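Local structure of nitroreductase-like family protein (Bacillus cereus, 2I7H) at residues 54-59 against 92-97; 98-103 against 111-116; 130-135 against 165-170. The protein is a nitroreductase-family protein that binds flavin mononucleotide in a two-chain assembly. One frame throughout, in Å; residues are numbered along the deposited sequence. Where two conformers were deposited one is given.

Interaction 1. Residues 54-59 against 92-97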
ATOM      1  N   CYS A  54     -13.355   6.972  -5.349  0.60 40.11           N
ATOM      2  CA  CYS A  54     -13.247   6.309  -6.656  0.60 40.83           C
ATOM      3  C   CYS A  54     -14.167   6.881  -7.717  0.60 40.94           C
ATOM      4  O   CYS A  54     -15.261   7.368  -7.402  0.60 41.55           O
ATOM      5  CB  CYS A  54     -13.541   4.814  -6.513  0.60 40.77           C
ATOM      6  SG  CYS A  54     -12.404   3.950  -5.388  0.60 42.89           S
ATOM      7  N   LYS A  55     -13.722   6.823  -8.976  1.00 40.85           N
ATOM      8  CA  LYS A  55     -14.632   6.925 -10.123  1.00 40.99           C
ATOM      9  C   LYS A  55     -14.484   5.624 -10.895  1.00 41.00           C
ATOM     10  O   LYS A  55     -13.365   5.208 -11.207  1.00 41.24           O
ATOM     11  CB  LYS A  55     -14.319   8.131 -11.010  1.00 40.87           C
ATOM     12  CG  LYS A  55     -13.767   9.312 -10.257  1.00 42.52           C
ATOM     13  CD  LYS A  55     -14.211  10.634 -10.787  1.00 46.19           C
ATOM     14  CE  LYS A  55     -15.375  11.110  -9.946  1.00 48.39           C
ATOM     15  NZ  LYS A  55     -15.534  12.563  -9.948  1.00 50.05           N
ATOM     16  N   LEU A  56     -15.596   4.950 -11.153  1.00 40.85           N
ATOM     17  CA  LEU A  56     -15.566   3.727 -11.942  1.00 41.63           C
ATOM     18  C   LEU A  56     -16.159   4.017 -13.306  1.00 41.62           C
ATOM     19  O   LEU A  56     -17.296   4.445 -13.400  1.00 41.08           O
ATOM     20  CB  LEU A  56     -16.357   2.598 -11.247  1.00 41.23           C
ATOM     21  CG  LEU A  56     -16.686   1.327 -12.059  1.00 41.52           C
ATOM     22  CD1 LEU A  56     -15.488   0.431 -12.336  1.00 39.44           C
ATOM     23  CD2 LEU A  56     -17.797   0.509 -11.385  1.00 43.61           C
ATOM     24  N   TYR A  57     -15.366   3.805 -14.351  1.00 42.35           N
ATOM     25  CA  TYR A  57     -15.822   3.964 -15.728  1.00 42.90           C
ATOM     26  C   TYR A  57     -15.995   2.590 -16.330  1.00 43.24           C
ATOM     27  O   TYR A  57     -15.065   1.774 -16.311  1.00 43.59           O
ATOM     28  CB  TYR A  57     -14.839   4.807 -16.562  1.00 42.59           C
ATOM     29  CG  TYR A  57     -14.660   6.226 -16.035  1.00 43.00           C
ATOM     30  CD1 TYR A  57     -13.844   6.482 -14.927  1.00 45.47           C
ATOM     31  CD2 TYR A  57     -15.278   7.304 -16.652  1.00 41.75           C
ATOM     32  CE1 TYR A  57     -13.665   7.762 -14.440  1.00 42.95           C
ATOM     33  CE2 TYR A  57     -15.119   8.586 -16.175  1.00 41.70           C
ATOM     34  CZ  TYR A  57     -14.313   8.804 -15.052  1.00 43.23           C
ATOM     35  OH  TYR A  57     -14.146  10.062 -14.548  1.00 42.59           O
ATOM     36  N   ILE A  58     -17.196   2.326 -16.839  0.50 43.45           N
ATOM     37  CA  ILE A  58     -17.541   1.036 -17.438  0.50 43.66           C
ATOM     38  C   ILE A  58     -18.459   1.231 -18.632  0.50 43.87           C
ATOM     39  O   ILE A  58     -19.262   2.164 -18.664  0.50 43.86           O
ATOM     40  CB  ILE A  58     -18.225   0.063 -16.426  0.50 43.56           C
ATOM     41  CG1 ILE A  58     -19.384   0.745 -15.687  0.50 43.63           C
ATOM     42  CG2 ILE A  58     -17.213  -0.477 -15.438  0.50 43.48           C
ATOM     43  CD1 ILE A  58     -20.331  -0.217 -14.997  0.50 43.85           C
ATOM     44  N   GLY A  59     -18.336   0.345 -19.615  1.00 44.21           N
ATOM     45  CA  GLY A  59     -19.212   0.359 -20.791  1.00 44.47           C
ATOM     46  C   GLY A  59     -19.049   1.651 -21.558  1.00 45.01           C
ATOM     47  O   GLY A  59     -17.927   2.080 -21.811  1.00 44.54           O
ATOM     48  N   THR A  92     -10.646  -2.434 -22.533  1.00 43.48           N
ATOM     49  CA  THR A  92     -10.409  -2.686 -21.121  1.00 41.81           C
ATOM     50  C   THR A  92     -11.763  -2.535 -20.457  1.00 41.01           C
ATOM     51  O   THR A  92     -12.362  -1.464 -20.539  1.00 41.68           O
ATOM     52  CB  THR A  92      -9.403  -1.679 -20.538  1.00 41.90           C
ATOM     53  OG1 THR A  92      -8.159  -1.811 -21.229  1.00 42.72           O
ATOM     54  CG2 THR A  92      -9.176  -1.898 -19.036  1.00 39.72           C
ATOM     55  N   PRO A  93     -12.289  -3.623 -19.870  1.00 39.79           N
ATOM     56  CA  PRO A  93     -13.646  -3.604 -19.289  1.00 39.82           C
ATOM     57  C   PRO A  93     -13.974  -2.484 -18.279  1.00 39.52           C
ATOM     58  O   PRO A  93     -15.103  -1.999 -18.258  1.00 40.16           O
ATOM     59  CB  PRO A  93     -13.770  -4.999 -18.626  1.00 38.91           C
ATOM     60  CG  PRO A  93     -12.889  -5.847 -19.401  1.00 38.58           C
ATOM     61  CD  PRO A  93     -11.699  -4.970 -19.793  1.00 39.36           C
ATOM     62  N   ALA A  94     -13.026  -2.110 -17.431  1.00 38.72           N
ATOM     63  CA  ALA A  94     -13.290  -1.109 -16.407  1.00 38.22           C
ATOM     64  C   ALA A  94     -12.017  -0.349 -16.134  1.00 38.22           C
ATOM     65  O   ALA A  94     -10.916  -0.903 -16.245  1.00 38.81           O
ATOM     66  CB  ALA A  94     -13.833  -1.771 -15.109  1.00 37.97           C
ATOM     67  N   GLN A  95     -12.176   0.938 -15.842  1.00 38.34           N
ATOM     68  CA  GLN A  95     -11.135   1.763 -15.218  1.00 37.88           C
ATOM     69  C   GLN A  95     -11.661   2.286 -13.896  1.00 37.78           C
ATOM     70  O   GLN A  95     -12.828   2.685 -13.797  1.00 38.14           O
ATOM     71  CB  GLN A  95     -10.744   2.957 -16.090  1.00 37.13           C
ATOM     72  CG  GLN A  95      -9.844   2.623 -17.251  1.00 37.85           C
ATOM     73  CD  GLN A  95     -10.609   2.317 -18.525  1.00 40.07           C
ATOM     74  OE1 GLN A  95     -11.730   2.808 -18.739  1.00 34.19           O
ATOM     75  NE2 GLN A  95      -9.988   1.513 -19.403  1.00 40.58           N
ATOM     76  N   ILE A  96     -10.795   2.278 -12.888  1.00 37.69           N
ATOM     77  CA  ILE A  96     -11.081   2.882 -11.596  1.00 37.32           C
ATOM     78  C   ILE A  96     -10.048   3.964 -11.248  1.00 36.60           C
ATOM     79  O   ILE A  96      -8.880   3.668 -11.005  1.00 37.15           O
ATOM     80  CB  ILE A  96     -11.219   1.831 -10.468  1.00 37.39           C
ATOM     81  CG1 ILE A  96     -12.354   0.861 -10.823  1.00 38.21           C
ATOM     82  CG2 ILE A  96     -11.583   2.527  -9.153  1.00 37.58           C
ATOM     83  CD1 ILE A  96     -12.601  -0.204  -9.815  1.00 43.85           C
ATOM     84  N   VAL A  97     -10.486   5.219 -11.275  1.00 35.69           N
ATOM     85  CA  VAL A  97      -9.642   6.324 -10.849  1.00 35.30           C
ATOM     86  C   VAL A  97      -9.742   6.386  -9.315  1.00 35.87           C
ATOM     87  O   VAL A  97     -10.832   6.495  -8.761  1.00 35.87           O
ATOM     88  CB  VAL A  97     -10.050   7.674 -11.521  1.00 34.66           C
ATOM     89  CG1 VAL A  97      -9.090   8.746 -11.144  1.00 33.56           C
ATOM     90  CG2 VAL A  97     -10.138   7.568 -13.055  1.00 31.88           C
TER
HETATM   91  O   HOH W   1     -17.149  -1.950 -19.837  1.00 31.72           O

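Interaction 2. Residues 98-103 against 111-116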
ATOM      1  N   VAL A  98      -8.619   6.234  -8.639  1.00 36.49           N
ATOM      2  CA  VAL A  98      -8.595   6.266  -7.168  1.00 37.11           C
ATOM      3  C   VAL A  98      -7.968   7.597  -6.763  1.00 37.81           C
ATOM      4  O   VAL A  98      -6.845   7.925  -7.184  1.00 38.58           O
ATOM      5  CB  VAL A  98      -7.767   5.112  -6.562  1.00 37.37           C
ATOM      6  CG1 VAL A  98      -7.713   5.242  -5.044  1.00 36.93           C
ATOM      7  CG2 VAL A  98      -8.317   3.694  -7.009  1.00 37.08           C
ATOM      8  N   TYR A  99      -8.698   8.368  -5.970  1.00 37.16           N
ATOM      9  CA  TYR A  99      -8.239   9.676  -5.600  1.00 37.52           C
ATOM     10  C   TYR A  99      -8.516   9.975  -4.125  1.00 37.74           C
ATOM     11  O   TYR A  99      -9.243   9.234  -3.446  1.00 37.96           O
ATOM     12  CB  TYR A  99      -8.810  10.765  -6.551  1.00 38.23           C
ATOM     13  CG  TYR A  99     -10.263  10.980  -6.403  1.00 37.73           C
ATOM     14  CD1 TYR A  99     -11.186  10.181  -7.102  1.00 40.50           C
ATOM     15  CD2 TYR A  99     -10.744  11.959  -5.544  1.00 39.76           C
ATOM     16  CE1 TYR A  99     -12.537  10.370  -6.951  1.00 39.31           C
ATOM     17  CE2 TYR A  99     -12.104  12.162  -5.384  1.00 39.29           C
ATOM     18  CZ  TYR A  99     -12.994  11.354  -6.085  1.00 39.54           C
ATOM     19  OH  TYR A  99     -14.341  11.555  -5.922  1.00 40.14           O
HETATM   20  N   MSE A 100      -7.900  11.053  -3.640  1.00 37.42           N
HETATM   21  CA  MSE A 100      -8.059  11.509  -2.258  1.00 37.54           C
HETATM   22  C   MSE A 100      -7.978  13.034  -2.189  1.00 36.89           C
HETATM   23  O   MSE A 100      -7.387  13.674  -3.067  1.00 35.30           O
HETATM   24  CB  MSE A 100      -6.978  10.900  -1.338  1.00 36.66           C
HETATM   25  CG  MSE A 100      -5.554  11.293  -1.747  1.00 39.65           C
HETATM   26 SE   MSE A 100      -4.243  10.544  -0.545  0.87 37.17          SE
HETATM   27  CE  MSE A 100      -3.129  12.042  -0.351  1.00 33.20           C
ATOM     28  N   ASN A 101      -8.560  13.602  -1.136  1.00 36.60           N
ATOM     29  CA  ASN A 101      -8.347  15.017  -0.856  1.00 37.78           C
ATOM     30  C   ASN A 101      -6.942  15.177  -0.333  1.00 37.52           C
ATOM     31  O   ASN A 101      -6.529  14.425   0.546  1.00 38.44           O
ATOM     32  CB  ASN A 101      -9.383  15.543   0.130  1.00 38.28           C
ATOM     33  CG  ASN A 101     -10.769  15.523  -0.448  1.00 42.27           C
ATOM     34  OD1 ASN A 101     -11.022  16.116  -1.487  1.00 48.49           O
ATOM     35  ND2 ASN A 101     -11.680  14.809   0.210  1.00 49.11           N
ATOM     36  N   GLU A 102      -6.224  16.157  -0.857  0.60 37.05           N
ATOM     37  CA  GLU A 102      -4.856  16.347  -0.448  0.60 36.60           C
ATOM     38  C   GLU A 102      -4.803  17.209   0.795  0.60 36.07           C
ATOM     39  O   GLU A 102      -5.148  18.390   0.754  0.60 37.35           O
ATOM     40  CB  GLU A 102      -4.060  17.001  -1.570  0.60 36.83           C
ATOM     41  CG  GLU A 102      -2.627  17.116  -1.233  0.60 36.03           C
ATOM     42  CD  GLU A 102      -1.872  15.955  -1.698  0.60 35.36           C
ATOM     43  OE1 GLU A 102      -0.841  16.165  -2.325  0.60 33.67           O
ATOM     44  OE2 GLU A 102      -2.313  14.814  -1.449  0.60 40.63           O
ATOM     45  N   ASP A 103      -4.368  16.621   1.896  1.00 35.74           N
ATOM     46  CA  ASP A 103      -4.220  17.361   3.148  1.00 35.10           C
ATOM     47  C   ASP A 103      -3.032  18.303   2.950  1.00 34.21           C
ATOM     48  O   ASP A 103      -2.030  17.896   2.409  1.00 34.87           O
ATOM     49  CB  ASP A 103      -4.038  16.410   4.359  1.00 33.62           C
ATOM     50  CG  ASP A 103      -4.237  17.110   5.709  1.00 36.38           C
ATOM     51  OD1 ASP A 103      -3.433  18.004   6.066  1.00 32.87           O
ATOM     52  OD2 ASP A 103      -5.220  16.764   6.437  1.00 39.72           O
ATOM     53  N   GLU A 111       0.239   9.887   5.397  1.00 32.99           N
ATOM     54  CA  GLU A 111      -0.645   8.870   5.985  1.00 34.54           C
ATOM     55  C   GLU A 111      -1.833   8.524   5.080  1.00 34.06           C
ATOM     56  O   GLU A 111      -2.135   7.371   4.864  1.00 35.45           O
ATOM     57  CB  GLU A 111      -1.168   9.330   7.366  1.00 33.81           C
ATOM     58  CG  GLU A 111      -0.188   9.094   8.474  1.00 35.78           C
ATOM     59  CD  GLU A 111      -0.520   9.843   9.777  1.00 35.80           C
ATOM     60  OE1 GLU A 111      -1.475  10.616   9.851  1.00 35.09           O
ATOM     61  OE2 GLU A 111       0.239   9.690  10.739  1.00 42.07           O
ATOM     62  N   ASP A 112      -2.508   9.529   4.563  0.60 33.83           N
ATOM     63  CA  ASP A 112      -3.663   9.283   3.713  0.60 32.98           C
ATOM     64  C   ASP A 112      -3.275   8.541   2.441  0.60 33.33           C
ATOM     65  O   ASP A 112      -3.965   7.612   1.998  0.60 33.64           O
ATOM     66  CB  ASP A 112      -4.362  10.609   3.420  0.60 31.69           C
ATOM     67  CG  ASP A 112      -5.089  11.140   4.634  0.60 29.54           C
ATOM     68  OD1 ASP A 112      -5.217  10.391   5.633  0.60 25.42           O
ATOM     69  OD2 ASP A 112      -5.569  12.274   4.574  0.60 25.79           O
ATOM     70  N   TYR A 113      -2.166   8.972   1.863  1.00 34.15           N
ATOM     71  CA  TYR A 113      -1.617   8.362   0.672  1.00 35.53           C
ATOM     72  C   TYR A 113      -1.197   6.896   0.922  1.00 35.30           C
ATOM     73  O   TYR A 113      -1.525   5.996   0.131  1.00 35.24           O
ATOM     74  CB  TYR A 113      -0.444   9.226   0.191  1.00 37.07           C
ATOM     75  CG  TYR A 113       0.141   8.830  -1.111  1.00 38.32           C
ATOM     76  CD1 TYR A 113      -0.482   9.156  -2.310  1.00 43.34           C
ATOM     77  CD2 TYR A 113       1.324   8.111  -1.162  1.00 40.63           C
ATOM     78  CE1 TYR A 113       0.071   8.776  -3.537  1.00 40.63           C
ATOM     79  CE2 TYR A 113       1.875   7.728  -2.383  1.00 39.26           C
ATOM     80  CZ  TYR A 113       1.255   8.051  -3.531  1.00 40.22           C
ATOM     81  OH  TYR A 113       1.852   7.690  -4.698  1.00 41.27           O
ATOM     82  N   ALA A 114      -0.505   6.658   2.034  1.00 35.65           N
ATOM     83  CA  ALA A 114      -0.196   5.300   2.489  1.00 35.50           C
ATOM     84  C   ALA A 114      -1.447   4.398   2.536  1.00 35.76           C
ATOM     85  O   ALA A 114      -1.461   3.292   1.956  1.00 36.05           O
ATOM     86  CB  ALA A 114       0.499   5.349   3.866  1.00 35.56           C
ATOM     87  N   ALA A 115      -2.483   4.887   3.217  1.00 35.64           N
ATOM     88  CA  ALA A 115      -3.762   4.201   3.339  1.00 35.86           C
ATOM     89  C   ALA A 115      -4.398   3.976   1.983  1.00 36.22           C
ATOM     90  O   ALA A 115      -4.972   2.914   1.722  1.00 36.82           O
ATOM     91  CB  ALA A 115      -4.722   5.006   4.272  1.00 35.64           C
ATOM     92  N   THR A 116      -4.316   4.981   1.109  1.00 36.68           N
ATOM     93  CA  THR A 116      -4.925   4.839  -0.200  1.00 36.08           C
ATOM     94  C   THR A 116      -4.167   3.794  -1.056  1.00 35.55           C
ATOM     95  O   THR A 116      -4.795   3.016  -1.737  1.00 35.81           O
ATOM     96  CB  THR A 116      -5.076   6.176  -0.885  1.00 35.85           C
ATOM     97  OG1 THR A 116      -5.925   6.995  -0.084  1.00 38.06           O
ATOM     98  CG2 THR A 116      -5.689   6.001  -2.233  1.00 34.53           C
TER
HETATM   99  O   HOH W   2      -6.497  14.421   6.021  1.00 29.17           O

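Interaction 3. Residues 130-135 against 165-170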
ATOM      1  N   ARG A 130     -10.334 -13.702  -7.540  1.00 43.63           N
ATOM      2  CA  ARG A 130     -11.502 -14.004  -8.393  1.00 43.65           C
ATOM      3  C   ARG A 130     -11.170 -14.147  -9.862  1.00 43.38           C
ATOM      4  O   ARG A 130     -12.082 -14.215 -10.660  1.00 42.98           O
ATOM      5  CB  ARG A 130     -12.550 -12.896  -8.316  1.00 44.09           C
ATOM      6  CG  ARG A 130     -12.841 -12.381  -6.958  1.00 45.52           C
ATOM      7  CD  ARG A 130     -13.527 -13.447  -6.156  1.00 45.65           C
ATOM      8  NE  ARG A 130     -14.069 -12.862  -4.947  1.00 46.00           N
ATOM      9  CZ  ARG A 130     -15.360 -12.609  -4.761  1.00 46.09           C
ATOM     10  NH1 ARG A 130     -16.264 -12.899  -5.727  1.00 37.38           N
ATOM     11  NH2 ARG A 130     -15.733 -12.070  -3.593  1.00 43.72           N
ATOM     12  N   GLY A 131      -9.884 -14.146 -10.223  1.00 43.86           N
ATOM     13  CA  GLY A 131      -9.473 -14.225 -11.632  1.00 43.80           C
ATOM     14  C   GLY A 131      -9.441 -12.923 -12.427  1.00 44.13           C
ATOM     15  O   GLY A 131      -9.211 -12.935 -13.647  1.00 44.16           O
ATOM     16  N   LEU A 132      -9.692 -11.798 -11.761  1.00 44.05           N
ATOM     17  CA  LEU A 132      -9.540 -10.485 -12.402  1.00 44.18           C
ATOM     18  C   LEU A 132      -8.094  -9.985 -12.368  1.00 44.06           C
ATOM     19  O   LEU A 132      -7.433  -9.977 -11.328  1.00 43.15           O
ATOM     20  CB  LEU A 132     -10.437  -9.442 -11.748  1.00 44.36           C
ATOM     21  CG  LEU A 132     -11.889  -9.322 -12.139  1.00 45.43           C
ATOM     22  CD1 LEU A 132     -12.563  -8.383 -11.146  1.00 50.96           C
ATOM     23  CD2 LEU A 132     -11.993  -8.750 -13.514  1.00 46.35           C
ATOM     24  N   GLY A 133      -7.607  -9.583 -13.532  1.00 44.25           N
ATOM     25  CA  GLY A 133      -6.313  -8.954 -13.622  1.00 44.13           C
ATOM     26  C   GLY A 133      -6.488  -7.454 -13.598  1.00 44.10           C
ATOM     27  O   GLY A 133      -7.575  -6.929 -13.880  1.00 43.64           O
ATOM     28  N   CYS A 134      -5.426  -6.759 -13.221  1.00 43.96           N
ATOM     29  CA  CYS A 134      -5.412  -5.322 -13.361  1.00 44.52           C
ATOM     30  C   CYS A 134      -4.021  -4.720 -13.347  1.00 43.10           C
ATOM     31  O   CYS A 134      -3.075  -5.356 -12.915  1.00 42.17           O
ATOM     32  CB  CYS A 134      -6.314  -4.659 -12.325  1.00 45.23           C
ATOM     33  SG  CYS A 134      -5.931  -5.048 -10.672  1.00 51.24           S
ATOM     34  N   VAL A 135      -3.918  -3.514 -13.897  1.00 42.51           N
ATOM     35  CA  VAL A 135      -2.747  -2.663 -13.728  1.00 42.51           C
ATOM     36  C   VAL A 135      -3.103  -1.357 -13.045  1.00 41.92           C
ATOM     37  O   VAL A 135      -4.129  -0.743 -13.351  1.00 41.04           O
ATOM     38  CB  VAL A 135      -2.079  -2.220 -15.025  1.00 42.70           C
ATOM     39  CG1 VAL A 135      -0.711  -2.808 -15.144  1.00 44.21           C
ATOM     40  CG2 VAL A 135      -2.963  -2.408 -16.223  1.00 42.23           C
ATOM     41  N   ILE A 165      -8.791  -2.909 -15.466  1.00 41.13           N
ATOM     42  CA  ILE A 165      -9.269  -4.157 -14.884  1.00 42.28           C
ATOM     43  C   ILE A 165     -10.028  -4.985 -15.906  1.00 42.23           C
ATOM     44  O   ILE A 165     -10.800  -4.452 -16.689  1.00 42.30           O
ATOM     45  CB  ILE A 165     -10.239  -3.882 -13.703  1.00 42.43           C
ATOM     46  CG1 ILE A 165      -9.615  -2.917 -12.701  1.00 43.44           C
ATOM     47  CG2 ILE A 165     -10.682  -5.188 -13.023  1.00 42.41           C
ATOM     48  CD1 ILE A 165     -10.634  -2.068 -11.936  1.00 42.76           C
ATOM     49  N   GLY A 166      -9.820  -6.296 -15.871  1.00 42.60           N
ATOM     50  CA  GLY A 166     -10.667  -7.227 -16.613  1.00 43.09           C
ATOM     51  C   GLY A 166     -10.136  -8.637 -16.530  1.00 43.67           C
ATOM     52  O   GLY A 166      -9.051  -8.874 -15.980  1.00 44.49           O
ATOM     53  N   TYR A 167     -10.908  -9.579 -17.055  1.00 44.06           N
ATOM     54  CA  TYR A 167     -10.481 -10.974 -17.136  1.00 44.53           C
ATOM     55  C   TYR A 167      -9.401 -11.093 -18.197  1.00 44.71           C
ATOM     56  O   TYR A 167      -9.311 -10.268 -19.100  1.00 44.61           O
ATOM     57  CB  TYR A 167     -11.681 -11.905 -17.424  1.00 44.17           C
ATOM     58  CG  TYR A 167     -12.678 -11.903 -16.303  1.00 43.24           C
ATOM     59  CD1 TYR A 167     -13.878 -11.186 -16.406  1.00 43.74           C
ATOM     60  CD2 TYR A 167     -12.407 -12.577 -15.109  1.00 42.72           C
ATOM     61  CE1 TYR A 167     -14.793 -11.161 -15.338  1.00 43.47           C
ATOM     62  CE2 TYR A 167     -13.300 -12.561 -14.045  1.00 41.57           C
ATOM     63  CZ  TYR A 167     -14.481 -11.849 -14.160  1.00 43.93           C
ATOM     64  OH  TYR A 167     -15.355 -11.846 -13.103  1.00 44.85           O
ATOM     65  N   PHE A 168      -8.566 -12.106 -18.071  1.00 45.68           N
ATOM     66  CA  PHE A 168      -7.412 -12.229 -18.953  1.00 46.83           C
ATOM     67  C   PHE A 168      -7.162 -13.668 -19.341  1.00 48.00           C
ATOM     68  O   PHE A 168      -7.580 -14.600 -18.653  1.00 47.84           O
ATOM     69  CB  PHE A 168      -6.153 -11.627 -18.301  1.00 46.51           C
ATOM     70  CG  PHE A 168      -5.754 -12.297 -17.030  1.00 45.49           C
ATOM     71  CD1 PHE A 168      -4.759 -13.264 -17.024  1.00 46.49           C
ATOM     72  CD2 PHE A 168      -6.381 -11.979 -15.842  1.00 42.67           C
ATOM     73  CE1 PHE A 168      -4.406 -13.903 -15.828  1.00 46.57           C
ATOM     74  CE2 PHE A 168      -6.027 -12.605 -14.648  1.00 42.68           C
ATOM     75  CZ  PHE A 168      -5.050 -13.549 -14.634  1.00 44.32           C
ATOM     76  N   ASP A 169      -6.456 -13.828 -20.449  1.00 49.83           N
ATOM     77  CA  ASP A 169      -6.131 -15.131 -20.992  1.00 51.89           C
ATOM     78  C   ASP A 169      -4.996 -15.776 -20.195  1.00 51.96           C
ATOM     79  O   ASP A 169      -5.224 -16.709 -19.434  1.00 52.67           O
ATOM     80  CB  ASP A 169      -5.760 -14.989 -22.472  1.00 52.59           C
ATOM     81  CG  ASP A 169      -6.064 -16.216 -23.258  1.00 56.73           C
ATOM     82  OD1 ASP A 169      -5.739 -17.338 -22.797  1.00 60.93           O
ATOM     83  OD2 ASP A 169      -6.642 -16.061 -24.358  1.00 64.19           O
ATOM     84  N   LYS A 170      -3.791 -15.240 -20.347  0.50 51.97           N
ATOM     85  CA  LYS A 170      -2.594 -15.831 -19.758  0.50 51.91           C
ATOM     86  C   LYS A 170      -1.936 -14.844 -18.802  0.50 51.70           C
ATOM     87  O   LYS A 170      -1.837 -13.654 -19.109  0.50 51.79           O
ATOM     88  CB  LYS A 170      -1.609 -16.263 -20.860  0.50 52.01           C
ATOM     89  CG  LYS A 170      -1.050 -15.134 -21.744  0.50 52.36           C
ATOM     90  CD  LYS A 170      -1.985 -14.779 -22.889  0.50 54.55           C
ATOM     91  CE  LYS A 170      -1.602 -13.456 -23.534  0.50 55.40           C
ATOM     92  NZ  LYS A 170      -2.326 -13.261 -24.822  0.50 55.45           N
TER
HETATM   93  O   HOH W   3     -14.759 -13.618 -11.121  1.00 46.43           O
HETATM   94  O   HOH W   4      -8.874 -14.213 -16.116  1.00 36.15           O

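Interaction 1. Residues 54-59 against 92-97
Leu56 and Ile96 meet at an oblique angle on one face of an antiparallel strand pair, CD1 of Leu56 lying 3.5 Å from CG1 of Ile96. With its CG anti to the backbone N (chi1 167°), Leu56 swings that methyl across to the neighbouring strand, where it also touches CB of Ala94. Ala94 is covered from a second direction as well, its CB being 3.6 Å from CG2 of Ile58. At the other end of this face, CB of Cys54 packs on CG2 of Ile96. On the opposite face, which carries Lys55, Gln95 and Val97, the Tyr57 side chain crosses Val97 obliquely, CE1 3.8 Å from CG2 of Val97.

Four backbone bonds fix the register. Lys55 and Val97 exchange one pair, as do Tyr57 and Gln95; the straightest runs from Tyr57 N to Gln95 O, 2.8 Å at 168° about the hydrogen. Strands 53-58 and 94-101 are neighbours in the central sheet of the nitroreductase fold, whose four strands from this chain are antiparallel, and 53-58 is an outermost strand within the chain. The second subunit adds a parallel strand beside residues 54-57, so the sheet continues through the dimer interface; Lys55 NZ there forms a salt bridge with Glu185 of that subunit.

Helix 30-40 covers the Leu56 and Ala94 face through Leu33, whereas helix 62-71 presents Leu65 to Tyr57 and Gln95. The Gln95 amide donates through NE2 to the carbonyl of Phe89, while its OE1 is buried without a polar partner. Where the strands part, one water accepts from Gly59 N and donates to Pro93 O, 2.6 Å from each.

Interaction 2. Residues 98-103 against 111-116
The Tyr113 ring meets Met100, a selenomethionine, at its edge, where CE of Met100 lies near the ring plane. Beyond this edge contact, the same methyl rests 3.9 Å from CB of Tyr113, the two side chains crossing at about a right angle. The Tyr113 side chain also touches Arg158 and Val160 of strand 157-167, and its OH is hydrogen-bonded to the carbonyl of Asp110 of the second subunit.

Met100 points from strand to helix: CG set between the backbone N and the carbonyl carbon (chi1 61°) and an extended chi2 carry SE onto the helix backbone, 3.5 Å from Tyr113 N, and the bend at chi3 then sets CE beside Tyr113. Further along, CG1 of Val98 slides past CG2 of Thr116 in the opposite sense at 3.5 Å.

Here helix 106-129 packs on strand 94-101 of the central sheet, the nearly antiparallel segment axes 9.5 Å apart, in the alpha+beta architecture of nitroreductases. The helix also carries Glu111 and Ala114 of a flavin mononucleotide pocket.

Thr116 OG1 turns back to donate to Asp112 O at 2.9 Å, from above the carbonyl plane, while Thr116 N reaches that oxygen from the other face. Two bonds therefore grip one buried carbonyl. The Asp112 carboxylate forms a salt bridge with Arg49 through OD1, and Asp103 pairs with Arg105; one water donates to OD2 of both acids, 2.7 Å from Asp103 OD2 and 2.8 Å from Asp112 OD2.

Interaction 3. Residues 130-135 against 165-170
CD2 of Leu132 sits over the centre of the Tyr167 ring in a CH-pi contact, 3.9 Å from the centroid and only 5° off the ring normal. This contact lies at the end of an antiparallel pairing between strands 132-137 and 157-167, the former an outermost strand of the nitroreductase sheet within this chain. With CG anti to the carbonyl carbon (chi1 -83°), the Leu132 branch is turned so that CD2 reaches both this ring and the Gly166 backbone, 3.5 Å from Gly166 C; CD2 also packs on CG2 of Ile165. On the same face as Ile165, CB of Cys134 meets CG1 of that isoleucine at 3.8 Å.

Gly133 and Gly166 hold the register through two backbone bonds, the one from Gly133 N to Gly166 O measuring 2.9 Å. The edge of the Phe168 ring comes up to the Gly133 backbone, CD2 3.5 Å from Gly133 N. Phe168 also meets Trp128, their planes inclined by about 25°.

Farther out, Lys26 makes a cation-pi contact with Tyr167, and Leu36 of helix 30-40 packs against Leu132. Strand 132-137 follows directly on helix 106-129: Gly131, at positive phi, is the C-prime residue of a Schellman motif in which Leu132 N bonds to Ala127 O and Gly131 N to Trp128 O. That turn directs Leu132 into the sheet. Arg130, just before Gly131, forms a salt bridge with Glu35. The carbonyl O of Arg130 lies at the edge of the Tyr167 ring and accepts from a water 2.8 Å away, which is in turn 2.7 Å from Tyr167 OH.

All three contacts draw on one antiparallel sheet. Interactions 1 and 2 use successive parts of strand 94-101, first against a neighbouring strand and then against a helix, and they touch where Tyr99 packs on Lys55. Interaction 3 joins the strands on the far side of 94-101; Ala94 O and Ile165 N, 3.0 Å apart, probably bond it to interaction 1. Interactions 1 and 2 are buried and both reach the second subunit, whereas interaction 3 is only partly buried and touches no other chain. Backbone ladders carry interactions 1 and 3, the latter adding a CH-pi contact over a tyrosine face and two water bridges; interaction 2 relies on side-chain packing and a water shared by two acids.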